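Local atomic coordinates of neurotoxin (Clostridium botulinum, PDB entry 2QN0), a protein that probably cleaves neuronal SNARE proteins as the zinc-dependent light chain protease of type C1 botulinum neurotoxin, with dual substrate specificity. Residues L20-P33 against F133-W146. Residues are numbered along the deposited sequence; the frame is centred on the assembly and turned at random.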
loop_
_atom_site.group_PDB
_atom_site.type_symbol
_atom_site.label_atom_id
_atom_site.label_comp_id
_atom_site.label_asym_id
_atom_site.label_seq_id
_atom_site.Cartn_x
_atom_site.Cartn_y
_atom_site.Cartn_z
ATOM N N LEU A 20 -17.821 9.697 3.582
ATOM C CA LEU A 20 -17.873 11.017 2.966
ATOM C C LEU A 20 -17.663 10.916 1.466
ATOM O O LEU A 20 -17.312 9.858 0.943
ATOM C CB LEU A 20 -16.744 11.898 3.516
ATOM C CG LEU A 20 -16.476 12.015 5.016
ATOM C CD1 LEU A 20 -15.133 12.690 5.251
ATOM C CD2 LEU A 20 -17.586 12.810 5.661
ATOM N N TYR A 21 -17.876 12.038 0.784
ATOM C CA TYR A 21 -17.643 12.135 -0.649
ATOM C C TYR A 21 -16.383 12.978 -0.756
ATOM O O TYR A 21 -16.319 14.075 -0.202
ATOM C CB TYR A 21 -18.809 12.832 -1.351
ATOM C CG TYR A 21 -19.942 11.888 -1.680
ATOM C CD1 TYR A 21 -19.852 11.014 -2.765
ATOM C CD2 TYR A 21 -21.091 11.845 -0.892
ATOM C CE1 TYR A 21 -20.878 10.117 -3.057
ATOM C CE2 TYR A 21 -22.123 10.952 -1.174
ATOM C CZ TYR A 21 -22.008 10.093 -2.255
ATOM O OH TYR A 21 -23.018 9.198 -2.526
ATOM N N LEU A 22 -15.381 12.458 -1.456
ATOM C CA LEU A 22 -14.110 13.154 -1.597
ATOM C C LEU A 22 -13.734 13.464 -3.036
ATOM O O LEU A 22 -14.157 12.783 -3.968
ATOM C CB LEU A 22 -12.982 12.310 -0.984
ATOM C CG LEU A 22 -13.088 11.882 0.483
ATOM C CD1 LEU A 22 -11.958 10.907 0.810
ATOM C CD2 LEU A 22 -13.026 13.103 1.383
ATOM N N ASP A 23 -12.932 14.508 -3.203
ATOM C CA ASP A 23 -12.425 14.892 -4.514
ATOM C C ASP A 23 -10.920 14.966 -4.288
ATOM O O ASP A 23 -10.433 15.901 -3.656
ATOM C CB ASP A 23 -12.936 16.267 -4.939
ATOM C CG ASP A 23 -12.539 16.615 -6.362
ATOM O OD1 ASP A 23 -11.468 16.149 -6.810
ATOM O OD2 ASP A 23 -13.287 17.359 -7.029
ATOM N N THR A 24 -10.192 13.976 -4.787
ATOM C CA THR A 24 -8.743 13.929 -4.607
ATOM C C THR A 24 -7.984 14.762 -5.630
ATOM O O THR A 24 -6.797 15.036 -5.452
ATOM C CB THR A 24 -8.225 12.489 -4.721
ATOM O OG1 THR A 24 -8.446 12.016 -6.054
ATOM C CG2 THR A 24 -8.951 11.580 -3.745
ATOM N N HIS A 25 -8.670 15.155 -6.700
ATOM C CA HIS A 25 -8.055 15.936 -7.769
ATOM C C HIS A 25 -6.936 15.133 -8.421
ATOM O O HIS A 25 -5.986 15.703 -8.957
ATOM C CB HIS A 25 -7.493 17.250 -7.220
ATOM C CG HIS A 25 -8.537 18.162 -6.658
ATOM N ND1 HIS A 25 -9.547 18.698 -7.427
ATOM C CD2 HIS A 25 -8.744 18.613 -5.399
ATOM C CE1 HIS A 25 -10.332 19.438 -6.665
ATOM N NE2 HIS A 25 -9.866 19.404 -5.430
ATOM N N LEU A 26 -7.053 13.809 -8.378
ATOM C CA LEU A 26 -6.036 12.938 -8.960
ATOM C C LEU A 26 -6.583 11.813 -9.833
ATOM O O LEU A 26 -5.857 11.268 -10.664
ATOM C CB LEU A 26 -5.173 12.329 -7.852
ATOM C CG LEU A 26 -4.232 13.284 -7.111
ATOM C CD1 LEU A 26 -3.689 12.608 -5.867
ATOM C CD2 LEU A 26 -3.095 13.707 -8.037
ATOM N N ASN A 27 -7.854 11.463 -9.655
ATOM C CA ASN A 27 -8.441 10.374 -10.435
ATOM C C ASN A 27 -9.032 10.876 -11.750
ATOM O O ASN A 27 -10.121 11.454 -11.771
ATOM C CB ASN A 27 -9.527 9.665 -9.615
ATOM C CG ASN A 27 -9.946 8.342 -10.225
ATOM O OD1 ASN A 27 -9.519 7.988 -11.325
ATOM N ND2 ASN A 27 -10.794 7.602 -9.512
ATOM N N THR A 28 -8.318 10.643 -12.848
ATOM C CA THR A 28 -8.778 11.093 -14.161
ATOM C C THR A 28 -10.047 10.379 -14.620
ATOM O O THR A 28 -10.678 10.787 -15.593
ATOM C CB THR A 28 -7.687 10.901 -15.238
ATOM O OG1 THR A 28 -7.402 9.506 -15.395
ATOM C CG2 THR A 28 -6.417 11.634 -14.841
ATOM N N LEU A 29 -10.417 9.312 -13.923
ATOM C CA LEU A 29 -11.623 8.561 -14.260
ATOM C C LEU A 29 -12.850 9.146 -13.567
ATOM O O LEU A 29 -13.987 8.847 -13.942
ATOM C CB LEU A 29 -11.468 7.096 -13.843
ATOM C CG LEU A 29 -10.569 6.193 -14.690
ATOM C CD1 LEU A 29 -10.288 4.898 -13.941
ATOM C CD2 LEU A 29 -11.247 5.899 -16.018
ATOM N N ALA A 30 -12.624 9.980 -12.558
ATOM C CA ALA A 30 -13.726 10.568 -11.801
ATOM C C ALA A 30 -14.124 11.960 -12.274
ATOM O O ALA A 30 -13.289 12.860 -12.362
ATOM C CB ALA A 30 -13.371 10.605 -10.320
ATOM N N ASN A 31 -15.410 12.128 -12.571
ATOM C CA ASN A 31 -15.928 13.414 -13.024
ATOM C C ASN A 31 -16.695 14.106 -11.901
ATOM O O ASN A 31 -17.043 15.281 -12.008
ATOM C CB ASN A 31 -16.840 13.221 -14.239
ATOM C CG ASN A 31 -16.113 12.605 -15.420
ATOM O OD1 ASN A 31 -15.694 11.447 -15.372
ATOM N ND2 ASN A 31 -15.951 13.380 -16.486
ATOM N N GLU A 32 -16.963 13.365 -10.830
ATOM C CA GLU A 32 -17.664 13.907 -9.670
ATOM C C GLU A 32 -17.052 13.309 -8.403
ATOM O O GLU A 32 -16.275 12.357 -8.475
ATOM C CB GLU A 32 -19.163 13.584 -9.741
ATOM C CG GLU A 32 -19.507 12.107 -9.777
ATOM C CD GLU A 32 -21.008 11.865 -9.720
ATOM O OE1 GLU A 32 -21.738 12.443 -10.552
ATOM O OE2 GLU A 32 -21.458 11.095 -8.846
ATOM N N PRO A 33 -17.376 13.872 -7.228
ATOM C CA PRO A 33 -16.830 13.355 -5.967
ATOM C C PRO A 33 -17.024 11.848 -5.826
ATOM O O PRO A 33 -18.016 11.294 -6.301
ATOM C CB PRO A 33 -17.599 14.147 -4.917
ATOM C CG PRO A 33 -17.755 15.480 -5.586
ATOM C CD PRO A 33 -18.177 15.086 -6.988
ATOM N N PHE A 133 -0.482 17.038 -2.277
ATOM C CA PHE A 133 -1.771 16.353 -2.286
ATOM C C PHE A 133 -2.089 15.678 -0.952
ATOM O O PHE A 133 -2.819 14.685 -0.908
ATOM C CB PHE A 133 -1.792 15.314 -3.411
ATOM C CG PHE A 133 -1.811 15.921 -4.784
ATOM C CD1 PHE A 133 -3.007 16.324 -5.363
ATOM C CD2 PHE A 133 -0.626 16.141 -5.476
ATOM C CE1 PHE A 133 -3.023 16.940 -6.612
ATOM C CE2 PHE A 133 -0.632 16.757 -6.723
ATOM C CZ PHE A 133 -1.834 17.158 -7.292
ATOM N N ASN A 134 -1.557 16.226 0.136
ATOM C CA ASN A 134 -1.787 15.651 1.460
ATOM C C ASN A 134 -3.198 15.876 1.995
ATOM O O ASN A 134 -3.656 15.139 2.873
ATOM C CB ASN A 134 -0.769 16.196 2.464
ATOM C CG ASN A 134 0.602 15.555 2.316
ATOM O OD1 ASN A 134 0.795 14.645 1.507
ATOM N ND2 ASN A 134 1.561 16.025 3.107
ATOM N N SER A 135 -3.885 16.896 1.490
ATOM C CA SER A 135 -5.250 17.152 1.940
ATOM C C SER A 135 -6.202 16.935 0.769
ATOM O O SER A 135 -5.874 17.254 -0.371
ATOM C CB SER A 135 -5.384 18.582 2.489
ATOM O OG SER A 135 -5.195 19.560 1.485
ATOM N N VAL A 136 -7.370 16.364 1.049
ATOM C CA VAL A 136 -8.349 16.106 0.001
ATOM C C VAL A 136 -9.667 16.791 0.340
ATOM O O VAL A 136 -10.063 16.852 1.505
ATOM C CB VAL A 136 -8.587 14.583 -0.188
ATOM C CG1 VAL A 136 -7.268 13.893 -0.540
ATOM C CG2 VAL A 136 -9.179 13.981 1.065
ATOM N N ASP A 137 -10.342 17.310 -0.682
ATOM C CA ASP A 137 -11.607 18.007 -0.475
ATOM C C ASP A 137 -12.773 17.101 -0.117
ATOM O O ASP A 137 -12.930 16.011 -0.673
ATOM C CB ASP A 137 -12.015 18.802 -1.724
ATOM C CG ASP A 137 -11.027 19.886 -2.086
ATOM O OD1 ASP A 137 -10.277 20.346 -1.200
ATOM O OD2 ASP A 137 -11.021 20.289 -3.267
ATOM N N VAL A 138 -13.586 17.570 0.823
ATOM C CA VAL A 138 -14.791 16.859 1.227
ATOM C C VAL A 138 -15.897 17.664 0.545
ATOM O O VAL A 138 -15.962 18.885 0.700
ATOM C CB VAL A 138 -14.991 16.896 2.755
ATOM C CG1 VAL A 138 -16.300 16.209 3.131
ATOM C CG2 VAL A 138 -13.825 16.206 3.445
ATOM N N LYS A 139 -16.740 16.990 -0.231
ATOM C CA LYS A 139 -17.824 17.664 -0.939
ATOM C C LYS A 139 -19.184 17.117 -0.528
ATOM O O LYS A 139 -19.306 15.967 -0.105
ATOM C CB LYS A 139 -17.676 17.478 -2.453
ATOM C CG LYS A 139 -16.349 17.922 -3.050
ATOM C CD LYS A 139 -16.247 19.423 -3.156
ATOM C CE LYS A 139 -14.995 19.839 -3.920
ATOM N NZ LYS A 139 -15.020 19.393 -5.341
ATOM N N THR A 140 -20.205 17.956 -0.669
ATOM C CA THR A 140 -21.575 17.572 -0.358
ATOM C C THR A 140 -22.417 18.080 -1.521
ATOM O O THR A 140 -22.060 19.065 -2.167
ATOM C CB THR A 140 -22.069 18.219 0.946
ATOM O OG1 THR A 140 -22.062 19.645 0.806
ATOM C CG2 THR A 140 -21.174 17.822 2.109
ATOM N N ARG A 141 -23.525 17.411 -1.807
ATOM C CA ARG A 141 -24.353 17.849 -2.916
ATOM C C ARG A 141 -25.542 18.687 -2.466
ATOM O O ARG A 141 -26.098 18.485 -1.387
ATOM C CB ARG A 141 -24.847 16.649 -3.732
ATOM C CG ARG A 141 -25.873 15.780 -3.031
ATOM C CD ARG A 141 -26.519 14.803 -4.006
ATOM N NE ARG A 141 -25.636 13.702 -4.388
ATOM C CZ ARG A 141 -25.283 12.710 -3.575
ATOM N NH1 ARG A 141 -24.479 11.749 -4.011
ATOM N NH2 ARG A 141 -25.733 12.677 -2.327
ATOM N N GLN A 142 -25.901 19.644 -3.310
ATOM C CA GLN A 142 -27.033 20.532 -3.085
ATOM C C GLN A 142 -27.402 21.073 -4.453
ATOM O O GLN A 142 -26.675 21.879 -5.035
ATOM C CB GLN A 142 -26.667 21.668 -2.129
ATOM C CG GLN A 142 -27.030 21.375 -0.678
ATOM C CD GLN A 142 -28.505 21.043 -0.504
ATOM O OE1 GLN A 142 -29.379 21.843 -0.843
ATOM N NE2 GLN A 142 -28.788 19.856 0.025
ATOM N N GLY A 143 -28.536 20.609 -4.964
ATOM C CA GLY A 143 -28.970 21.013 -6.285
ATOM C C GLY A 143 -28.378 19.990 -7.231
ATOM O O GLY A 143 -28.300 18.808 -6.893
ATOM N N ASN A 144 -27.949 20.429 -8.407
ATOM C CA ASN A 144 -27.354 19.520 -9.375
ATOM C C ASN A 144 -25.840 19.713 -9.408
ATOM O O ASN A 144 -25.199 19.510 -10.440
ATOM C CB ASN A 144 -27.950 19.765 -10.765
ATOM C CG ASN A 144 -27.922 21.231 -11.167
ATOM O OD1 ASN A 144 -28.965 21.831 -11.430
ATOM N ND2 ASN A 144 -26.729 21.811 -11.216
ATOM N N ASN A 145 -25.275 20.099 -8.269
ATOM C CA ASN A 145 -23.837 20.331 -8.175
ATOM C C ASN A 145 -23.244 19.865 -6.848
ATOM O O ASN A 145 -23.961 19.429 -5.945
ATOM C CB ASN A 145 -23.543 21.820 -8.360
ATOM C CG ASN A 145 -24.117 22.369 -9.649
ATOM O OD1 ASN A 145 -23.745 21.940 -10.741
ATOM N ND2 ASN A 145 -25.033 23.323 -9.528
ATOM N N TRP A 146 -21.923 19.962 -6.745
ATOM C CA TRP A 146 -21.206 19.575 -5.536
ATOM C C TRP A 146 -20.431 20.773 -5.015
ATOM O O TRP A 146 -19.842 21.522 -5.792
ATOM C CB TRP A 146 -20.225 18.436 -5.824
ATOM C CG TRP A 146 -20.873 17.139 -6.180
ATOM C CD1 TRP A 146 -21.309 16.747 -7.413
ATOM C CD2 TRP A 146 -21.150 16.052 -5.291
ATOM N NE1 TRP A 146 -21.839 15.479 -7.347
ATOM C CE2 TRP A 146 -21.754 15.030 -6.056
ATOM C CE3 TRP A 146 -20.946 15.843 -3.921
ATOM C CZ2 TRP A 146 -22.156 13.813 -5.495
ATOM C CZ3 TRP A 146 -21.347 14.631 -3.363
ATOM C CH2 TRP A 146 -21.944 13.633 -4.151
HETATM O O HOH W 1 -19.636 14.286 2.011
HETATM O O HOH W 2 -5.933 16.643 -3.215
#
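With CG of each turned beside its own backbone N (chi1 -84° in Tyr21, -67° in Trp146), Tyr21 and Trp146 lean together so that the tryptophan's six-membered ring presents its edge to the tyrosine face, CH2 lying over the phenol's centre. This edge-to-face pair has its centroids 4.8 Å apart. The rigid, puckered pyrrolidine of Pro33 offers polarised C-H groups to the indole: its CD sits 3.4 Å from the centroid of the five-membered ring, almost on the normal, a CH-pi contact, while Arg141 CB lies over the rim of the opposite face. Arg141 then bends back so that NH1 gives a weak, long hydrogen bond to Tyr21 OH.

Strand 136-141 lies between antiparallel strands 19-23 and 146-152, the latter outermost in the mixed sheet; Lys139 N bonds to Tyr21 O (2.9 Å) and Asp23 N to Asp137 O (2.9 Å). Opposite the face of Tyr21, Asp23 and Lys139, apolar Leu22 suitably packs CD2 against Val138 CG2 (3.8 Å). Farther along, Leu26 CD2 rests over the ring of Phe133.

Asp23, with two carboxylate oxygens, serves two donors: OD1 accepts from His25 N in an Asx turn, and OD2 forms a salt bridge with Lys139 NZ (3.2 Å). That turn brings His25 NE2 to Asp137 OD2 (2.6 Å), within the imidazole plane but above the carboxylate's. Lys148 pairs with OD1. So short a bond would probably favour a protonated imidazole, although nearby lysines should temper this.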